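Local coordinates for protein putative aminotransferase (Actinomadura melliaura, PDB 4ZWV) that probably transfers an amino group to a sugar with pyridoxal 5'-phosphate as cofactor, in the biosynthesis of the aminopentose of the indolocarbazole AT2433, at residues S79-F84 against I98-V103; T87-L92 against H327-H332. All blocks are in the same frame, centred on the assembly; numbering follows the deposited sequence.

Contact 1 of 2, residues S79-F84 against I98-V103; sequences STPLTF and ITWVDV
Ser79 pairs with Trp100 as a parallel bridge, its main chain bonded to the residues before and after the tryptophan. Ser79 N gives its hydrogen to Thr99 O at 3.2 Å, and Ser79 O takes one from Val101 N at 2.8 Å, the donor standing 40° above the carbonyl plane. The same Ser79 O lies near the plane of the Trp100 indole, at its edge. At Thr80 the strand pairing ends and a side chain takes over: the hydroxyl, in one of its two conformers turned anti to the backbone N (chi1 -155°), bonds from Thr80 OG1 to Val101 O at 2.8 Å. A threonine hydroxyl, one bond from CB, suits this short reach. Strands 76-79 and 97-100 lie side by side in the seven-stranded mixed sheet of a fold-type I aminotransferase, joined by helix 85-93 in a beta-alpha-beta crossover, and 97-100 is an edge strand within this chain. Pro81 then lays its puckered ring against the indole: Pro81 CB sits 3.9 Å from the centroid of the Trp100 six-membered ring, a CH-pi contact, while Ile98 CG2 lies over the opposite face. Leu82, centre of an inverse gamma turn, rests its CB on Val103 CG2 at 3.8 Å.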
loop_
_atom_site.group_PDB
_atom_site.type_symbol
_atom_site.label_atom_id
_atom_site.label_comp_id
_atom_site.label_asym_id
_atom_site.label_seq_id
_atom_site.Cartn_x
_atom_site.Cartn_y
_atom_site.Cartn_z
ATOM N N SER A 79 12.343 -18.944 -2.519
ATOM C CA SER A 79 10.939 -18.845 -2.888
ATOM C C SER A 79 10.732 -19.637 -4.170
ATOM O O SER A 79 11.671 -19.811 -4.946
ATOM C CB SER A 79 10.550 -17.374 -3.083
ATOM O OG SER A 79 9.164 -17.220 -3.300
ATOM N N THR A 80 9.516 -20.125 -4.393
ATOM C CA THR A 80 9.211 -20.795 -5.656
ATOM C C THR A 80 8.606 -19.784 -6.631
ATOM O O THR A 80 8.016 -18.783 -6.213
ATOM C CB THR A 80 8.249 -21.997 -5.470
ATOM O OG1 THR A 80 8.428 -22.929 -6.541
ATOM C CG2 THR A 80 6.801 -21.554 -5.462
ATOM N N PRO A 81 8.775 -20.018 -7.941
ATOM C CA PRO A 81 8.176 -19.101 -8.910
ATOM C C PRO A 81 6.726 -19.418 -9.247
ATOM O O PRO A 81 6.101 -18.623 -9.949
ATOM C CB PRO A 81 9.058 -19.261 -10.148
ATOM C CG PRO A 81 9.623 -20.634 -10.040
ATOM C CD PRO A 81 9.694 -20.987 -8.571
ATOM N N LEU A 82 6.199 -20.533 -8.750
ATOM C CA LEU A 82 4.807 -20.882 -9.003
ATOM C C LEU A 82 3.957 -20.232 -7.918
ATOM O O LEU A 82 3.509 -20.874 -6.957
ATOM C CB LEU A 82 4.620 -22.396 -9.047
ATOM C CG LEU A 82 3.213 -22.827 -9.474
ATOM C CD1 LEU A 82 2.929 -22.361 -10.895
ATOM C CD2 LEU A 82 3.047 -24.330 -9.372
ATOM N N THR A 83 3.735 -18.936 -8.081
ATOM C CA THR A 83 2.912 -18.178 -7.160
ATOM C C THR A 83 2.504 -16.884 -7.839
ATOM O O THR A 83 2.910 -16.618 -8.978
ATOM C CB THR A 83 3.648 -17.881 -5.834
ATOM O OG1 THR A 83 2.774 -17.182 -4.934
ATOM C CG2 THR A 83 4.894 -17.057 -6.081
ATOM N N PHE A 84 1.683 -16.097 -7.154
ATOM C CA PHE A 84 1.312 -14.785 -7.662
ATOM C C PHE A 84 2.531 -13.882 -7.498
ATOM O O PHE A 84 3.315 -14.048 -6.559
ATOM C CB PHE A 84 0.097 -14.218 -6.925
ATOM C CG PHE A 84 -0.334 -12.869 -7.426
ATOM C CD1 PHE A 84 -0.728 -12.705 -8.743
ATOM C CD2 PHE A 84 -0.347 -11.770 -6.577
ATOM C CE1 PHE A 84 -1.128 -11.469 -9.221
ATOM C CE2 PHE A 84 -0.749 -10.528 -7.046
ATOM C CZ PHE A 84 -1.138 -10.377 -8.372
ATOM N N ILE A 98 16.334 -13.196 -4.942
ATOM C CA ILE A 98 15.524 -14.410 -4.948
ATOM C C ILE A 98 16.376 -15.595 -5.398
ATOM O O ILE A 98 17.067 -15.513 -6.417
ATOM C CB ILE A 98 14.312 -14.294 -5.885
ATOM C CG1 ILE A 98 13.409 -13.125 -5.484
ATOM C CG2 ILE A 98 13.506 -15.584 -5.882
ATOM C CD1 ILE A 98 12.374 -12.773 -6.545
ATOM N N THR A 99 16.336 -16.690 -4.643
ATOM C CA THR A 99 16.882 -17.952 -5.117
ATOM C C THR A 99 15.697 -18.885 -5.313
ATOM O O THR A 99 14.990 -19.221 -4.354
ATOM C CB THR A 99 17.890 -18.558 -4.141
ATOM O OG1 THR A 99 19.044 -17.712 -4.067
ATOM C CG2 THR A 99 18.313 -19.944 -4.609
ATOM N N TRP A 100 15.459 -19.269 -6.566
ATOM C CA TRP A 100 14.284 -20.071 -6.878
ATOM C C TRP A 100 14.398 -21.490 -6.348
ATOM O O TRP A 100 15.443 -22.124 -6.469
ATOM C CB TRP A 100 14.036 -20.148 -8.389
ATOM C CG TRP A 100 13.761 -18.848 -9.066
ATOM C CD1 TRP A 100 14.463 -18.309 -10.105
ATOM C CD2 TRP A 100 12.689 -17.931 -8.785
ATOM N NE1 TRP A 100 13.915 -17.105 -10.473
ATOM C CE2 TRP A 100 12.817 -16.854 -9.692
ATOM C CE3 TRP A 100 11.638 -17.915 -7.857
ATOM C CZ2 TRP A 100 11.933 -15.769 -9.696
ATOM C CZ3 TRP A 100 10.759 -16.836 -7.862
ATOM C CH2 TRP A 100 10.915 -15.783 -8.772
ATOM N N VAL A 101 13.296 -21.967 -5.782
ATOM C CA VAL A 101 13.155 -23.352 -5.356
ATOM C C VAL A 101 12.152 -24.036 -6.278
ATOM O O VAL A 101 11.146 -23.432 -6.684
ATOM C CB VAL A 101 12.687 -23.446 -3.888
ATOM C CG1 VAL A 101 12.642 -24.906 -3.405
ATOM C CG2 VAL A 101 13.619 -22.629 -2.996
ATOM N N ASP A 102 12.440 -25.289 -6.607
ATOM C CA ASP A 102 11.617 -26.055 -7.527
ATOM C C ASP A 102 10.275 -26.398 -6.902
ATOM O O ASP A 102 10.038 -26.175 -5.708
ATOM C CB ASP A 102 12.353 -27.331 -7.937
ATOM C CG ASP A 102 11.982 -27.824 -9.330
ATOM O OD1 ASP A 102 10.973 -27.359 -9.906
ATOM O OD2 ASP A 102 12.734 -28.679 -9.841
ATOM N N VAL A 103 9.404 -26.943 -7.739
ATOM C CA VAL A 103 8.057 -27.334 -7.372
ATOM C C VAL A 103 7.924 -28.859 -7.371
ATOM O O VAL A 103 8.447 -29.532 -8.262
ATOM C CB VAL A 103 7.044 -26.715 -8.355
ATOM C CG1 VAL A 103 5.652 -27.234 -8.116
ATOM C CG2 VAL A 103 7.074 -25.185 -8.257
#

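Contact 2 of 2, residues T87-L92 against H327-H332; sequences TNWAIL and HSCVAH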
loop_
_atom_site.group_PDB
_atom_site.type_symbol
_atom_site.label_atom_id
_atom_site.label_comp_id
_atom_site.label_asym_id
_atom_site.label_seq_id
_atom_site.Cartn_x
_atom_site.Cartn_y
_atom_site.Cartn_z
ATOM N N THR A 87 4.268 -12.313 -4.147
ATOM C CA THR A 87 5.130 -13.077 -3.250
ATOM C C THR A 87 6.589 -12.741 -3.490
ATOM O O THR A 87 7.366 -12.485 -2.569
ATOM C CB THR A 87 4.945 -14.588 -3.460
ATOM O OG1 THR A 87 3.556 -14.919 -3.341
ATOM C CG2 THR A 87 5.761 -15.373 -2.441
ATOM N N ASN A 88 6.947 -12.712 -4.760
ATOM C CA ASN A 88 8.336 -12.538 -5.136
ATOM C C ASN A 88 8.733 -11.090 -5.331
ATOM O O ASN A 88 9.874 -10.721 -5.061
ATOM C CB ASN A 88 8.609 -13.366 -6.389
ATOM C CG ASN A 88 8.562 -14.836 -6.074
ATOM O OD1 ASN A 88 9.214 -15.253 -5.127
ATOM N ND2 ASN A 88 7.737 -15.614 -6.788
ATOM N N TRP A 89 7.806 -10.244 -5.770
ATOM C CA TRP A 89 8.187 -8.852 -5.915
ATOM C C TRP A 89 8.393 -8.189 -4.550
ATOM O O TRP A 89 9.192 -7.256 -4.439
ATOM C CB TRP A 89 7.150 -8.084 -6.732
ATOM C CG TRP A 89 7.009 -8.472 -8.215
ATOM C CD1 TRP A 89 6.117 -7.908 -9.084
ATOM C CD2 TRP A 89 7.745 -9.462 -8.993
ATOM N NE1 TRP A 89 6.235 -8.467 -10.333
ATOM C CE2 TRP A 89 7.220 -9.422 -10.308
ATOM C CE3 TRP A 89 8.785 -10.369 -8.713
ATOM C CZ2 TRP A 89 7.697 -10.245 -11.339
ATOM C CZ3 TRP A 89 9.253 -11.199 -9.744
ATOM C CH2 TRP A 89 8.707 -11.130 -11.037
ATOM N N ALA A 90 7.703 -8.675 -3.524
ATOM C CA ALA A 90 7.960 -8.191 -2.159
ATOM C C ALA A 90 9.422 -8.404 -1.766
ATOM O O ALA A 90 10.018 -7.553 -1.098
ATOM C CB ALA A 90 7.029 -8.884 -1.162
ATOM N N ILE A 91 9.995 -9.529 -2.191
ATOM C CA ILE A 91 11.405 -9.825 -1.928
ATOM C C ILE A 91 12.317 -8.808 -2.604
ATOM O O ILE A 91 13.247 -8.292 -1.983
ATOM C CB ILE A 91 11.784 -11.249 -2.409
ATOM C CG1 ILE A 91 10.953 -12.292 -1.652
ATOM C CG2 ILE A 91 13.297 -11.497 -2.220
ATOM C CD1 ILE A 91 11.043 -13.696 -2.274
ATOM N N LEU A 92 12.041 -8.510 -3.872
ATOM C CA LEU A 92 12.860 -7.556 -4.617
ATOM C C LEU A 92 12.742 -6.154 -4.018
ATOM O O LEU A 92 13.746 -5.437 -3.917
ATOM C CB LEU A 92 12.465 -7.549 -6.096
ATOM C CG LEU A 92 12.627 -8.907 -6.784
ATOM C CD1 LEU A 92 12.212 -8.818 -8.239
ATOM C CD2 LEU A 92 14.058 -9.393 -6.655
ATOM N N HIS A 327 9.720 -13.940 -16.069
ATOM C CA HIS A 327 9.613 -12.502 -16.318
ATOM C C HIS A 327 10.967 -11.874 -16.585
ATOM O O HIS A 327 11.969 -12.222 -15.941
ATOM C CB HIS A 327 8.945 -11.817 -15.133
ATOM C CG HIS A 327 7.486 -12.122 -15.010
ATOM N ND1 HIS A 327 6.607 -11.974 -16.061
ATOM C CD2 HIS A 327 6.754 -12.572 -13.962
ATOM C CE1 HIS A 327 5.393 -12.307 -15.662
ATOM N NE2 HIS A 327 5.453 -12.672 -14.393
ATOM N N SER A 328 11.000 -10.926 -17.516
ATOM C CA SER A 328 12.287 -10.388 -17.931
ATOM C C SER A 328 12.948 -9.592 -16.798
ATOM O O SER A 328 14.174 -9.492 -16.759
ATOM C CB SER A 328 12.138 -9.550 -19.207
ATOM O OG SER A 328 11.298 -8.436 -19.010
ATOM N N CYS A 329 12.161 -9.076 -15.850
ATOM C CA CYS A 329 12.750 -8.341 -14.725
ATOM C C CYS A 329 13.626 -9.228 -13.829
ATOM O O CYS A 329 14.416 -8.718 -13.037
ATOM C CB CYS A 329 11.662 -7.661 -13.879
ATOM S SG CYS A 329 10.590 -8.775 -12.922
ATOM N N VAL A 330 13.499 -10.550 -13.948
ATOM C CA VAL A 330 14.332 -11.445 -13.142
ATOM C C VAL A 330 15.124 -12.402 -14.036
ATOM O O VAL A 330 15.505 -13.493 -13.616
ATOM C CB VAL A 330 13.485 -12.237 -12.095
ATOM C CG1 VAL A 330 13.082 -11.316 -10.940
ATOM C CG2 VAL A 330 12.250 -12.881 -12.737
ATOM N N ALA A 331 15.415 -11.971 -15.260
ATOM C CA ALA A 331 16.178 -12.814 -16.175
ATOM C C ALA A 331 17.533 -13.208 -15.582
ATOM O O ALA A 331 18.051 -14.284 -15.875
ATOM C CB ALA A 331 16.363 -12.105 -17.514
ATOM N N HIS A 332 18.096 -12.349 -14.737
ATOM C CA HIS A 332 19.412 -12.605 -14.150
ATOM C C HIS A 332 19.390 -13.669 -13.051
ATOM O O HIS A 332 20.443 -14.086 -12.567
ATOM C CB HIS A 332 20.002 -11.300 -13.588
ATOM C CG HIS A 332 19.171 -10.670 -12.514
ATOM N ND1 HIS A 332 17.931 -10.124 -12.758
ATOM C CD2 HIS A 332 19.415 -10.473 -11.195
ATOM C CE1 HIS A 332 17.434 -9.638 -11.635
ATOM N NE2 HIS A 332 18.316 -9.835 -10.670
#
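Trp89 extends its six-membered ring from helix 85-93 to His327 and Cys329, and no hydrogen bond crosses between the segments. The sulfur contact is the first kind: Cys329 SG lies 3.6 Å from Trp89 CH2, approaching the ring obliquely, 33° off its normal. The cysteine's chi1 of 69° sets SG between backbone N and carbonyl carbon; a polarisable sulfur suits an aromatic neighbour. The aromatic pair comes next. His327 CD2 approaches Trp89 CZ2 to 3.6 Å with the ring planes inclined at 62°, an oblique pair. The imidazole meets the indole through carbon, while His327 NE2 is hydrogen-bonded to Glu85 OE2, which should restrain the ring's rotation. Apolar contact completes the set: Val330 CG1 touches Leu92 CD1 at 3.8 Å and Trp89 CZ3 at 4.0 Å, one methyl serving two residues set three apart on the helix. Leucine suits its place because its chain, extended beyond CB, carries a methyl out to the valine. Trp89 NE1 bonds to Tyr217 O of the second subunit, and Leu92 packs on Trp235 of that subunit. Here the crossover helix meets the 3-10 segment starting at Ser328 at the subunit interface, where active sites of fold-type I aminotransferases lie.

Contacts 1 and 2 have centres about 10 Å apart and meet at Asn88, on the helix that connects the two strands of contact 1. Asn88 OD1 is 2.7 Å from Ser79 OG and Asn88 ND2 is 3.2 Å from Thr80 O, both probable hydrogen bonds, so one amide ties the helix back to the strand end; ND2 also packs on Trp100 CZ3 at 3.4 Å. Both contacts lie near the cofactor site, which holds no pyridoxal 5'-phosphate in this chain. The side chain of Leu82 in contact 1 is about 9 Å from that of His164, and that of Trp89 in contact 2 about 7 Å from that of Thr58, two residues that bind the cofactor.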